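Local coordinates for CT253 (Chlamydia trachomatis serovar L2, PDB 6UXC), which is of unknown function but is probably a lipoprotein made with a signal peptide, and carries a bound sodium ion in the crystal, at residues Val20-Pro25 / Leu60-His65; Gln42-Glu47 / Tyr154-Lys159; Ser50-Ser55 / Leu173-Val178; His64-Gly69 / Ala86-Pro91. All coordinates share one frame; numbering follows the deposited sequence. Where two conformers were deposited one is given.

How the interactions relate
From the N terminus, interaction 1 closes the first loop: strand 19-28 leads through helix 41-55 to the parallel edge strand 59-61. Interactions 2 and 3 start from that helix and reach far ahead, to the loop at 154-159 and to helix 165-184, so each crosses interaction 1, and they also cross each other. Interaction 4 is a short closure between 64-69 and 86-91, nested inside the loops of both; it begins where interaction 1 ends, and the two share His-64 and His-65. Met-23 and Leu-61 pack on helix 41-55, joining interactions 1 and 3, whereas interactions 2 and 4 lie about 25 Å apart between centres.

Interaction 1 (Val20-Pro25 / Leu60-His65); sequences VVAMLP and LLIKHH
Val-20 and Val-21 run parallel to Leu-60 and Leu-61, with CA atoms 4.6 Å apart for Val-20 and Leu-60. By Ala-22 and Ile-62 the CA separation is 5.5 Å, and the end-to-end directions of the segments differ by 43°, so the pairing is short and splays open. Two nearly straight backbone bonds define it: Val-21 N to Leu-60 O at 2.8 Å, and Ile-62 N to Val-21 O at 2.9 Å. Where the chains part, one water takes the N-H of Met-23 and donates to Ile-62 O, extending the ladder by a bridged rung. This is the parallel pair of a beta-alpha-beta crossover, since helix 41-55 connects the two strands; strand 19-28 pairs along its other edge with strand 94-105.

A direct side-chain bond follows the water. His-64 NE2 donates to Met-23 O at 2.9 Å with an N-H...O angle of 177°; the oxygen lies in the imidazole plane, but the donor sits well above the carbonyl plane. With chi1 at 64°, CG stands between backbone N and carbonyl carbon, which turns the ring back toward the strand. Ala-22 CB approaches that ring obliquely, 3.8 Å from His-64 CD2. At the Val-20 end, Val-20 and Ile-62 cross at about a right angle, their CG1 and CG2 respectively in tight contact at 3.3 Å.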
loop_
_atom_site.group_PDB
_atom_site.type_symbol
_atom_site.label_atom_id
_atom_site.label_comp_id
_atom_site.label_asym_id
_atom_site.label_seq_id
_atom_site.Cartn_x
_atom_site.Cartn_y
_atom_site.Cartn_z
ATOM N N VAL A 20 -6.951 -4.146 14.837
ATOM C CA VAL A 20 -7.971 -3.497 14.017
ATOM C C VAL A 20 -7.307 -2.376 13.210
ATOM O O VAL A 20 -6.686 -1.477 13.791
ATOM C CB VAL A 20 -9.111 -2.950 14.881
ATOM C CG1 VAL A 20 -10.255 -2.487 13.986
ATOM C CG2 VAL A 20 -9.585 -4.033 15.861
ATOM N N VAL A 21 -7.394 -2.459 11.872
ATOM C CA VAL A 21 -6.616 -1.568 11.022
ATOM C C VAL A 21 -7.517 -0.868 10.031
ATOM O O VAL A 21 -8.544 -1.391 9.586
ATOM C CB VAL A 21 -5.477 -2.296 10.258
ATOM C CG1 VAL A 21 -4.588 -3.029 11.231
ATOM C CG2 VAL A 21 -6.040 -3.253 9.226
ATOM N N ALA A 22 -7.124 0.365 9.708
ATOM C CA ALA A 22 -7.715 1.150 8.634
ATOM C C ALA A 22 -6.637 1.315 7.572
ATOM O O ALA A 22 -5.495 1.638 7.921
ATOM C CB ALA A 22 -8.155 2.516 9.133
ATOM N N MET A 23 -6.972 1.084 6.303
ATOM C CA MET A 23 -6.024 1.344 5.218
ATOM C C MET A 23 -6.408 2.639 4.516
ATOM O O MET A 23 -7.545 2.783 4.041
ATOM C CB MET A 23 -5.983 0.221 4.183
ATOM C CG MET A 23 -4.792 0.349 3.146
ATOM S SD MET A 23 -5.242 -0.648 1.714
ATOM C CE MET A 23 -6.411 0.452 0.881
ATOM N N LEU A 24 -5.462 3.568 4.442
ATOM C CA LEU A 24 -5.676 4.750 3.623
ATOM C C LEU A 24 -5.533 4.403 2.146
ATOM O O LEU A 24 -4.753 3.527 1.773
ATOM C CB LEU A 24 -4.661 5.825 3.960
ATOM C CG LEU A 24 -4.583 6.211 5.444
ATOM C CD1 LEU A 24 -3.544 7.279 5.691
ATOM C CD2 LEU A 24 -5.971 6.653 5.963
ATOM N N PRO A 25 -6.234 5.113 1.277
ATOM C CA PRO A 25 -5.919 5.008 -0.148
ATOM C C PRO A 25 -4.428 5.204 -0.366
ATOM O O PRO A 25 -3.795 6.081 0.227
ATOM C CB PRO A 25 -6.728 6.143 -0.777
ATOM C CG PRO A 25 -7.865 6.372 0.188
ATOM C CD PRO A 25 -7.287 6.122 1.546
ATOM N N LEU A 60 -7.930 -7.072 11.358
ATOM C CA LEU A 60 -9.346 -6.826 11.106
ATOM C C LEU A 60 -9.457 -5.489 10.388
ATOM O O LEU A 60 -9.195 -4.443 10.984
ATOM C CB LEU A 60 -10.140 -6.784 12.403
ATOM C CG LEU A 60 -11.651 -6.572 12.275
ATOM C CD1 LEU A 60 -12.260 -7.624 11.401
ATOM C CD2 LEU A 60 -12.312 -6.607 13.656
ATOM N N LEU A 61 -9.867 -5.518 9.136
ATOM C CA LEU A 61 -9.797 -4.340 8.277
ATOM C C LEU A 61 -11.151 -3.656 8.308
ATOM O O LEU A 61 -12.169 -4.236 7.879
ATOM C CB LEU A 61 -9.411 -4.721 6.855
ATOM C CG LEU A 61 -9.371 -3.583 5.848
ATOM C CD1 LEU A 61 -8.242 -2.607 6.120
ATOM C CD2 LEU A 61 -9.284 -4.126 4.445
ATOM N N ILE A 62 -11.171 -2.428 8.832
ATOM C CA ILE A 62 -12.409 -1.683 8.939
ATOM C C ILE A 62 -12.664 -0.908 7.662
ATOM O O ILE A 62 -11.765 -0.659 6.843
ATOM C CB ILE A 62 -12.424 -0.716 10.145
ATOM C CG1 ILE A 62 -11.535 0.511 9.880
ATOM C CG2 ILE A 62 -12.083 -1.440 11.388
ATOM C CD1 ILE A 62 -11.936 1.722 10.639
ATOM N N LYS A 63 -13.935 -0.517 7.491
ATOM C CA LYS A 63 -14.352 0.465 6.517
ATOM C C LYS A 63 -14.427 1.855 7.160
ATOM O O LYS A 63 -15.065 2.040 8.197
ATOM C CB LYS A 63 -15.703 0.036 5.936
ATOM C CG LYS A 63 -16.348 1.056 5.007
ATOM C CD LYS A 63 -15.624 1.195 3.712
ATOM C CE LYS A 63 -16.259 2.340 2.905
ATOM N NZ LYS A 63 -15.572 2.648 1.636
ATOM N N HIS A 64 -13.741 2.826 6.556
ATOM C CA HIS A 64 -13.813 4.205 7.030
ATOM C C HIS A 64 -14.155 5.120 5.857
ATOM O O HIS A 64 -14.191 4.702 4.690
ATOM C CB HIS A 64 -12.501 4.648 7.669
ATOM C CG HIS A 64 -11.384 4.674 6.699
ATOM N ND1 HIS A 64 -11.085 5.780 5.925
ATOM C CD2 HIS A 64 -10.495 3.716 6.354
ATOM C CE1 HIS A 64 -10.072 5.489 5.130
ATOM N NE2 HIS A 64 -9.688 4.245 5.384
ATOM N N HIS A 65 -14.409 6.402 6.184
ATOM C CA HIS A 65 -14.764 7.440 5.230
ATOM C C HIS A 65 -13.892 8.676 5.426
ATOM O O HIS A 65 -14.347 9.822 5.266
ATOM C CB HIS A 65 -16.248 7.788 5.345
ATOM C CG HIS A 65 -17.124 6.584 5.243
ATOM N ND1 HIS A 65 -17.288 5.711 6.296
ATOM C CD2 HIS A 65 -17.794 6.048 4.199
ATOM C CE1 HIS A 65 -18.067 4.717 5.924
ATOM N NE2 HIS A 65 -18.384 4.894 4.658
HETATM O O HOH W 1 -9.666 0.500 5.593
#

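Interaction 2 (Gln42-Glu47 / Tyr154-Lys159); sequences QAEFSE and YGWRSK
Ala-43 and the residues after it on helix 41-55 receive a type II beta turn, Gly-155 to Ser-158, whose two central residues, Trp-156 and Arg-157, carry the whole contact. The turn closes through Gly-155 O, which accepts both the N-H and the hydroxyl of Ser-158. Ala-43 itself contributes its carbonyl oxygen, loosely, 4.1 Å from Trp-156 CH2.

Glu-44 lies flat along the indole. Its CG is 3.6 Å from the centroid of the five-membered ring and only 4° off the normal, a CH-pi contact, while the carboxylate continues past the ring to bond His-170 ND1 and Trp-39 NE1. Glu-44 and Trp-156 both have CG anti to the backbone N (chi1 171° for Glu-44), and they slide past each other in opposite directions. The opposite indole face is covered by Arg-157 CG, so the ring is clamped between two aliphatic chains, and Trp-156 NE1 bonds Glu-48 OE2 on the next part of the helix.

Glu-47, one turn on from Ala-43, sets OE2 at the indole edge, 3.5 Å from Trp-156 CH2. Its extended chain meets Arg-157 in a two-pronged, end-on salt bridge, with OE1 also held by Arg-51 NE. Arg-157 NH1 reaches Glu-47 OE1, and Arg-157 NH2 reaches Glu-47 OE2, each at 2.7 Å on the syn side of the oxygen, with carboxylate and guanidinium planes twisted 43° apart.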
loop_
_atom_site.group_PDB
_atom_site.type_symbol
_atom_site.label_atom_id
_atom_site.label_comp_id
_atom_site.label_asym_id
_atom_site.label_seq_id
_atom_site.Cartn_x
_atom_site.Cartn_y
_atom_site.Cartn_z
ATOM N N GLN A 42 -2.291 3.613 -8.484
ATOM C CA GLN A 42 -2.790 3.811 -7.121
ATOM C C GLN A 42 -4.006 2.946 -6.836
ATOM O O GLN A 42 -4.130 2.365 -5.744
ATOM C CB GLN A 42 -3.170 5.276 -6.879
ATOM C CG GLN A 42 -2.028 6.168 -6.556
ATOM N N ALA A 43 -4.908 2.827 -7.809
ATOM C CA ALA A 43 -6.107 2.043 -7.565
ATOM C C ALA A 43 -5.783 0.562 -7.446
ATOM O O ALA A 43 -6.336 -0.135 -6.586
ATOM C CB ALA A 43 -7.133 2.282 -8.667
ATOM N N GLU A 44 -4.891 0.052 -8.308
ATOM C CA GLU A 44 -4.450 -1.329 -8.181
ATOM C C GLU A 44 -3.838 -1.563 -6.810
ATOM O O GLU A 44 -4.156 -2.550 -6.128
ATOM C CB GLU A 44 -3.433 -1.676 -9.269
ATOM C CG GLU A 44 -2.770 -3.077 -9.042
ATOM C CD GLU A 44 -1.501 -3.304 -9.847
ATOM O OE1 GLU A 44 -1.082 -2.399 -10.631
ATOM O OE2 GLU A 44 -0.918 -4.409 -9.638
ATOM N N PHE A 45 -2.886 -0.715 -6.434
ATOM C CA PHE A 45 -2.200 -0.957 -5.167
ATOM C C PHE A 45 -3.180 -0.896 -4.000
ATOM O O PHE A 45 -3.083 -1.692 -3.064
ATOM C CB PHE A 45 -1.069 0.048 -4.961
ATOM C CG PHE A 45 0.236 -0.325 -5.665
ATOM C CD1 PHE A 45 0.247 -0.689 -7.004
ATOM C CD2 PHE A 45 1.423 -0.297 -4.973
ATOM C CE1 PHE A 45 1.465 -1.017 -7.642
ATOM C CE2 PHE A 45 2.633 -0.634 -5.580
ATOM C CZ PHE A 45 2.645 -0.967 -6.939
ATOM N N SER A 46 -4.100 0.068 -4.007
ATOM C CA SER A 46 -5.065 0.143 -2.911
ATOM C C SER A 46 -5.886 -1.130 -2.805
ATOM O O SER A 46 -6.093 -1.668 -1.706
ATOM C CB SER A 46 -5.995 1.334 -3.107
ATOM O OG SER A 46 -5.305 2.561 -2.990
ATOM N N GLU A 47 -6.397 -1.606 -3.933
ATOM C CA GLU A 47 -7.251 -2.779 -3.900
ATOM C C GLU A 47 -6.465 -4.019 -3.495
ATOM O O GLU A 47 -6.935 -4.830 -2.687
ATOM C CB GLU A 47 -7.905 -3.005 -5.254
ATOM C CG GLU A 47 -8.773 -4.257 -5.205
ATOM C CD GLU A 47 -9.631 -4.435 -6.429
ATOM O OE1 GLU A 47 -9.781 -5.584 -6.878
ATOM O OE2 GLU A 47 -10.135 -3.421 -6.948
ATOM N N TYR A 154 -2.624 -7.997 -21.251
ATOM C CA TYR A 154 -2.401 -8.721 -19.999
ATOM C C TYR A 154 -2.232 -7.744 -18.848
ATOM O O TYR A 154 -1.273 -7.811 -18.083
ATOM C CB TYR A 154 -1.166 -9.615 -20.090
ATOM C CG TYR A 154 -1.104 -10.512 -21.306
ATOM C CD1 TYR A 154 -2.023 -11.550 -21.482
ATOM C CD2 TYR A 154 -0.111 -10.360 -22.254
ATOM C CE1 TYR A 154 -1.962 -12.377 -22.580
ATOM C CE2 TYR A 154 -0.042 -11.196 -23.364
ATOM C CZ TYR A 154 -0.967 -12.201 -23.512
ATOM O OH TYR A 154 -0.910 -13.024 -24.609
ATOM N N GLY A 155 -3.164 -6.799 -18.736
ATOM C CA GLY A 155 -3.113 -5.796 -17.693
ATOM C C GLY A 155 -3.820 -6.259 -16.425
ATOM O O GLY A 155 -4.407 -7.334 -16.370
ATOM N N TRP A 156 -3.711 -5.427 -15.389
ATOM C CA TRP A 156 -4.279 -5.760 -14.085
ATOM C C TRP A 156 -5.719 -6.223 -14.224
ATOM O O TRP A 156 -6.515 -5.597 -14.932
ATOM C CB TRP A 156 -4.192 -4.550 -13.151
ATOM C CG TRP A 156 -4.779 -4.804 -11.810
ATOM C CD1 TRP A 156 -4.484 -5.834 -10.957
ATOM C CD2 TRP A 156 -5.758 -4.004 -11.145
ATOM N NE1 TRP A 156 -5.232 -5.725 -9.808
ATOM C CE2 TRP A 156 -6.019 -4.606 -9.900
ATOM C CE3 TRP A 156 -6.435 -2.833 -11.481
ATOM C CZ2 TRP A 156 -6.931 -4.079 -8.988
ATOM C CZ3 TRP A 156 -7.350 -2.314 -10.576
ATOM C CH2 TRP A 156 -7.587 -2.934 -9.354
ATOM N N ARG A 157 -6.029 -7.327 -13.539
ATOM C CA ARG A 157 -7.323 -8.002 -13.515
ATOM C C ARG A 157 -7.395 -9.107 -14.561
ATOM O O ARG A 157 -7.968 -10.167 -14.299
ATOM C CB ARG A 157 -8.476 -7.025 -13.716
ATOM C CG ARG A 157 -8.579 -5.964 -12.628
ATOM C CD ARG A 157 -10.029 -5.689 -12.350
ATOM N NE ARG A 157 -10.268 -4.518 -11.517
ATOM C CZ ARG A 157 -10.446 -4.555 -10.199
ATOM N NH1 ARG A 157 -10.399 -5.707 -9.538
ATOM N NH2 ARG A 157 -10.674 -3.427 -9.544
ATOM N N SER A 158 -6.821 -8.882 -15.742
ATOM C CA SER A 158 -6.802 -9.927 -16.759
ATOM C C SER A 158 -6.178 -11.190 -16.174
ATOM O O SER A 158 -5.449 -11.126 -15.175
ATOM C CB SER A 158 -6.038 -9.460 -17.998
ATOM O OG SER A 158 -4.670 -9.788 -17.893
ATOM N N LYS A 159 -6.472 -12.344 -16.779
ATOM C CA LYS A 159 -6.036 -13.617 -16.212
ATOM C C LYS A 159 -4.528 -13.643 -16.001
ATOM O O LYS A 159 -4.040 -14.038 -14.935
ATOM C CB LYS A 159 -6.460 -14.765 -17.130
#

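Interaction 3 (Ser50-Ser55 / Leu173-Val178); sequences SRRLHS and LFREIV. With NA (sodium ion), chain C.
The axes of segments 50-55 and 173-178 approach to 9.9 Å at a signed crossing angle of -48°; the nearest CA pair is Leu-53 and Val-178, 6.6 Å apart. Val-178 points at the partner helix and supplies the wedge: its CG2 rests 3.6 Å from Arg-52 CB and 4.1 Å from Leu-53 CD2.

Arg-52 reaches across with its whole chain. It is extended from CG to NE, with CG anti to the carbonyl carbon (chi1 -75°), and this lays the guanidinium over the base of Phe-174. Phe-174 CB sits over one guanidinium face, toward its rim, 3.8 Å from Arg-52 CZ. Arg-52 NH1 comes to 3.7 Å from Phe-174 CD2, but the planes of the two groups are 47° apart, so they are not stacked. The arm is pinned at its tip by a salt bridge from NH1 to Glu-48 OE1, one turn back on its own helix. Arg-175 lies nearby with a like charge, though its side chain is poorly ordered. The far end of the Phe-174 ring leads away from segment 50-55, and the ring meets Phe-45 edge-to-face.

At the C-terminal end of helix 41-55, Leu-53 O and His-54 O bind the sodium ion, each at 2.5 Å, with Ser-56 O, Leu-59 O and two waters completing six oxygens. Carbonyls at a helix C terminus carry partial negative charge, which probably helps hold the cation. Leu-173 and Ile-177 pack on strands 113-124 and 131-143, while helix 41-55 touches strands 19-28 and 59-61, making the pair the helical layer of a two-layer alpha/beta sandwich.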
loop_
_atom_site.group_PDB
_atom_site.type_symbol
_atom_site.label_atom_id
_atom_site.label_comp_id
_atom_site.label_asym_id
_atom_site.label_seq_id
_atom_site.Cartn_x
_atom_site.Cartn_y
_atom_site.Cartn_z
ATOM N N SER A 50 -5.533 -3.852 0.118
ATOM C CA SER A 50 -6.753 -4.001 0.910
ATOM C C SER A 50 -7.235 -5.441 0.904
ATOM O O SER A 50 -7.601 -5.982 1.952
ATOM C CB SER A 50 -7.840 -3.047 0.391
ATOM O OG SER A 50 -9.096 -3.266 1.080
ATOM N N ARG A 51 -7.237 -6.097 -0.261
ATOM C CA ARG A 51 -7.679 -7.483 -0.300
ATOM C C ARG A 51 -6.829 -8.362 0.620
ATOM O O ARG A 51 -7.330 -9.293 1.259
ATOM C CB ARG A 51 -7.637 -8.033 -1.728
ATOM C CG ARG A 51 -8.783 -7.579 -2.600
ATOM C CD ARG A 51 -8.627 -8.098 -4.025
ATOM N NE ARG A 51 -9.695 -7.639 -4.897
ATOM C CZ ARG A 51 -10.861 -8.261 -5.046
ATOM N NH1 ARG A 51 -11.129 -9.364 -4.378
ATOM N NH2 ARG A 51 -11.764 -7.771 -5.875
ATOM N N ARG A 52 -5.530 -8.098 0.677
ATOM C CA ARG A 52 -4.646 -8.919 1.499
ATOM C C ARG A 52 -4.767 -8.616 2.985
ATOM O O ARG A 52 -4.564 -9.520 3.812
ATOM C CB ARG A 52 -3.209 -8.733 1.015
ATOM C CG ARG A 52 -2.934 -9.464 -0.305
ATOM C CD ARG A 52 -1.551 -9.128 -0.853
ATOM N NE ARG A 52 -1.226 -9.929 -2.034
ATOM C CZ ARG A 52 -1.678 -9.676 -3.259
ATOM N NH1 ARG A 52 -2.489 -8.638 -3.482
ATOM N NH2 ARG A 52 -1.329 -10.470 -4.265
ATOM N N LEU A 53 -5.038 -7.364 3.350
ATOM C CA LEU A 53 -5.283 -7.074 4.758
ATOM C C LEU A 53 -6.598 -7.695 5.181
ATOM O O LEU A 53 -6.723 -8.206 6.303
ATOM C CB LEU A 53 -5.291 -5.565 4.987
ATOM C CG LEU A 53 -3.997 -4.812 4.709
ATOM C CD1 LEU A 53 -4.253 -3.301 4.838
ATOM C CD2 LEU A 53 -2.940 -5.228 5.678
ATOM N N HIS A 54 -7.583 -7.688 4.272
ATOM C CA HIS A 54 -8.861 -8.363 4.518
ATOM C C HIS A 54 -8.654 -9.867 4.700
ATOM O O HIS A 54 -9.109 -10.458 5.687
ATOM C CB HIS A 54 -9.817 -8.060 3.352
ATOM C CG HIS A 54 -11.145 -8.717 3.458
ATOM N ND1 HIS A 54 -11.892 -9.048 2.356
ATOM C CD2 HIS A 54 -11.851 -9.133 4.532
ATOM C CE1 HIS A 54 -13.010 -9.633 2.744
ATOM N NE2 HIS A 54 -13.005 -9.704 4.061
ATOM N N SER A 55 -7.911 -10.493 3.783
ATOM C CA SER A 55 -7.687 -11.935 3.884
ATOM C C SER A 55 -6.864 -12.305 5.108
ATOM O O SER A 55 -6.992 -13.421 5.628
ATOM C CB SER A 55 -6.993 -12.440 2.622
ATOM O OG SER A 55 -7.809 -12.214 1.483
ATOM N N LEU A 173 5.842 -7.606 -4.075
ATOM C CA LEU A 173 5.808 -6.389 -3.280
ATOM C C LEU A 173 4.580 -6.340 -2.379
ATOM O O LEU A 173 4.690 -5.979 -1.198
ATOM C CB LEU A 173 5.859 -5.190 -4.218
ATOM C CG LEU A 173 5.958 -3.805 -3.605
ATOM C CD1 LEU A 173 7.149 -3.663 -2.672
ATOM C CD2 LEU A 173 6.028 -2.780 -4.735
ATOM N N PHE A 174 3.394 -6.687 -2.907
ATOM C CA PHE A 174 2.195 -6.661 -2.073
ATOM C C PHE A 174 2.334 -7.656 -0.928
ATOM O O PHE A 174 1.953 -7.365 0.209
ATOM C CB PHE A 174 0.940 -7.006 -2.872
ATOM C CG PHE A 174 0.651 -6.080 -4.009
ATOM C CD1 PHE A 174 0.927 -4.741 -3.939
ATOM C CD2 PHE A 174 0.059 -6.573 -5.156
ATOM C CE1 PHE A 174 0.647 -3.901 -5.001
ATOM C CE2 PHE A 174 -0.236 -5.722 -6.219
ATOM C CZ PHE A 174 0.061 -4.405 -6.133
ATOM N N ARG A 175 2.881 -8.838 -1.221
ATOM C CA ARG A 175 3.078 -9.834 -0.174
ATOM C C ARG A 175 3.994 -9.307 0.920
ATOM O O ARG A 175 3.697 -9.472 2.110
ATOM C CB ARG A 175 3.663 -11.105 -0.768
ATOM C CG ARG A 175 2.714 -11.918 -1.604
ATOM C CD ARG A 175 3.503 -13.063 -2.189
ATOM N NE ARG A 175 2.739 -13.886 -3.114
ATOM C CZ ARG A 175 3.239 -14.417 -4.225
ATOM N NH1 ARG A 175 4.500 -14.189 -4.577
ATOM N NH2 ARG A 175 2.468 -15.163 -5.000
ATOM N N GLU A 176 5.077 -8.622 0.540
ATOM C CA GLU A 176 6.016 -8.112 1.534
ATOM C C GLU A 176 5.400 -6.986 2.348
ATOM O O GLU A 176 5.634 -6.887 3.561
ATOM C CB GLU A 176 7.315 -7.614 0.890
ATOM C CG GLU A 176 8.364 -7.216 1.956
ATOM C CD GLU A 176 9.761 -6.881 1.402
ATOM O OE1 GLU A 176 10.759 -7.315 2.020
ATOM O OE2 GLU A 176 9.875 -6.177 0.394
ATOM N N ILE A 177 4.635 -6.113 1.695
ATOM C CA ILE A 177 4.018 -5.001 2.405
ATOM C C ILE A 177 3.136 -5.540 3.525
ATOM O O ILE A 177 3.211 -5.098 4.677
ATOM C CB ILE A 177 3.219 -4.121 1.431
ATOM C CG1 ILE A 177 4.158 -3.300 0.530
ATOM C CG2 ILE A 177 2.293 -3.226 2.200
ATOM C CD1 ILE A 177 3.443 -2.693 -0.670
ATOM N N VAL A 178 2.282 -6.508 3.197
ATOM C CA VAL A 178 1.341 -6.987 4.199
ATOM C C VAL A 178 2.055 -7.800 5.268
ATOM O O VAL A 178 1.689 -7.716 6.445
ATOM C CB VAL A 178 0.204 -7.770 3.533
ATOM C CG1 VAL A 178 -0.650 -8.456 4.576
ATOM C CG2 VAL A 178 -0.661 -6.828 2.713
HETATM NA NA NA C . -8.221 -9.487 7.796
HETATM O O HOH W 2 -10.416 -8.079 7.820
HETATM O O HOH W 3 -10.189 -10.697 8.855
#

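Interaction 4 (His64-Gly69 / Ala86-Pro91); sequences HHASAG and ATQLLP
Ser-67 N donates to Gln-88 OE1 at 2.9 Å with an N-H...O angle of 164°, and the donor lies almost in line with the amide C=O. The Gln-88 chain is extended beyond CG, which carries the amide across to the other segment; OE1 also comes to 3.3 Å from Ala-66 CA. The other end of the same amide is tied through water: NE2 donates to a water that also bonds Ser-67 OG. A second water takes the N-H of His-65 and donates to Gln-88 O, so both the backbone and the side chain of Gln-88 are linked to the 64-67 stretch.

Ser-67 is the N-cap of helix 68-72. Its OG, set between backbone N and carbonyl carbon at chi1 71°, accepts from Val-70 N; Gln-88 OE1 thus binds the N-H of the N-cap residue itself. The partner segment includes a 3-10 turn at 87-89, in the loop that leads to strand 94-105, with Leu-89 N bonded to Ala-86 O at 3.0 Å.

Alongside these polar bonds, Leu-89 lies side by side with His-64 and puts CD2 over the middle of the imidazole face, 3.7 Å from the ring centroid, a CH-pi contact. The same methyl touches Ala-66 CB at 3.9 Å. At the ring's edge ND1 accepts from Ala-66 N at 3.1 Å, nearly in the ring plane; with NE2 donating to Met-23 O, bonds at both nitrogens fix the rotation of the ring, whose face Leu-89 covers. Beyond the histidine, Leu-89 packs on Ala-22 and Leu-24 of strand 19-28 and on Phe-74.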
loop_
_atom_site.group_PDB
_atom_site.type_symbol
_atom_site.label_atom_id
_atom_site.label_comp_id
_atom_site.label_asym_id
_atom_site.label_seq_id
_atom_site.Cartn_x
_atom_site.Cartn_y
_atom_site.Cartn_z
ATOM N N HIS A 64 -13.741 2.826 6.556
ATOM C CA HIS A 64 -13.813 4.205 7.030
ATOM C C HIS A 64 -14.155 5.120 5.857
ATOM O O HIS A 64 -14.191 4.702 4.690
ATOM C CB HIS A 64 -12.501 4.648 7.669
ATOM C CG HIS A 64 -11.384 4.674 6.699
ATOM N ND1 HIS A 64 -11.085 5.780 5.925
ATOM C CD2 HIS A 64 -10.495 3.716 6.354
ATOM C CE1 HIS A 64 -10.072 5.489 5.130
ATOM N NE2 HIS A 64 -9.688 4.245 5.384
ATOM N N HIS A 65 -14.409 6.402 6.184
ATOM C CA HIS A 65 -14.764 7.440 5.230
ATOM C C HIS A 65 -13.892 8.676 5.426
ATOM O O HIS A 65 -14.347 9.822 5.266
ATOM C CB HIS A 65 -16.248 7.788 5.345
ATOM C CG HIS A 65 -17.124 6.584 5.243
ATOM N ND1 HIS A 65 -17.288 5.711 6.296
ATOM C CD2 HIS A 65 -17.794 6.048 4.199
ATOM C CE1 HIS A 65 -18.067 4.717 5.924
ATOM N NE2 HIS A 65 -18.384 4.894 4.658
ATOM N N ALA A 66 -12.614 8.472 5.740
ATOM C CA ALA A 66 -11.729 9.615 5.995
ATOM C C ALA A 66 -11.645 10.571 4.803
ATOM O O ALA A 66 -11.557 10.156 3.641
ATOM C CB ALA A 66 -10.321 9.100 6.336
ATOM N N SER A 67 -11.678 11.862 5.105
ATOM C CA SER A 67 -11.555 12.892 4.073
ATOM C C SER A 67 -10.151 12.891 3.462
ATOM O O SER A 67 -9.199 12.319 4.005
ATOM C CB SER A 67 -11.843 14.259 4.672
ATOM O OG SER A 67 -10.775 14.619 5.519
ATOM N N ALA A 68 -10.030 13.586 2.316
ATOM C CA ALA A 68 -8.743 13.692 1.638
ATOM C C ALA A 68 -7.675 14.256 2.555
ATOM O O ALA A 68 -6.556 13.728 2.608
ATOM C CB ALA A 68 -8.888 14.570 0.391
ATOM N N GLY A 69 -8.022 15.286 3.323
ATOM C CA GLY A 69 -7.024 15.952 4.136
ATOM C C GLY A 69 -6.679 15.144 5.358
ATOM O O GLY A 69 -5.542 15.189 5.838
ATOM N N ALA A 86 -7.487 12.474 13.879
ATOM C CA ALA A 86 -7.460 11.055 13.562
ATOM C C ALA A 86 -8.778 10.341 13.833
ATOM O O ALA A 86 -8.898 9.161 13.490
ATOM C CB ALA A 86 -6.329 10.340 14.322
ATOM N N THR A 87 -9.787 11.028 14.400
ATOM C CA THR A 87 -11.003 10.331 14.835
ATOM C C THR A 87 -11.765 9.692 13.684
ATOM O O THR A 87 -12.500 8.723 13.896
ATOM C CB THR A 87 -11.920 11.296 15.569
ATOM O OG1 THR A 87 -12.289 12.372 14.697
ATOM C CG2 THR A 87 -11.220 11.832 16.815
ATOM N N GLN A 88 -11.606 10.210 12.465
ATOM C CA GLN A 88 -12.294 9.612 11.320
ATOM C C GLN A 88 -11.804 8.211 10.993
ATOM O O GLN A 88 -12.480 7.487 10.247
ATOM C CB GLN A 88 -12.130 10.499 10.092
ATOM C CG GLN A 88 -12.964 11.756 10.133
ATOM C CD GLN A 88 -12.710 12.662 8.957
ATOM O OE1 GLN A 88 -12.272 12.219 7.885
ATOM N NE2 GLN A 88 -12.947 13.944 9.156
ATOM N N LEU A 89 -10.684 7.790 11.569
ATOM C CA LEU A 89 -10.180 6.438 11.357
ATOM C C LEU A 89 -10.511 5.499 12.500
ATOM O O LEU A 89 -10.284 4.291 12.389
ATOM C CB LEU A 89 -8.683 6.494 11.128
ATOM C CG LEU A 89 -8.481 7.275 9.813
ATOM C CD1 LEU A 89 -7.226 8.038 9.805
ATOM C CD2 LEU A 89 -8.621 6.364 8.587
ATOM N N LEU A 90 -11.068 6.004 13.588
ATOM C CA LEU A 90 -11.605 5.111 14.578
ATOM C C LEU A 90 -12.767 4.364 13.934
ATOM O O LEU A 90 -13.445 4.930 13.059
ATOM C CB LEU A 90 -12.083 5.893 15.776
ATOM C CG LEU A 90 -10.974 6.699 16.482
ATOM C CD1 LEU A 90 -11.559 7.552 17.599
ATOM C CD2 LEU A 90 -9.884 5.765 17.041
ATOM N N PRO A 91 -13.019 3.105 14.333
ATOM C CA PRO A 91 -12.455 2.392 15.490
ATOM C C PRO A 91 -11.195 1.585 15.223
ATOM O O PRO A 91 -10.870 0.675 16.006
ATOM C CB PRO A 91 -13.588 1.439 15.869
ATOM C CG PRO A 91 -14.156 1.068 14.510
ATOM C CD PRO A 91 -14.128 2.345 13.714
HETATM O O HOH W 4 -14.382 8.194 8.440
HETATM O O HOH W 5 -12.332 16.236 7.501
#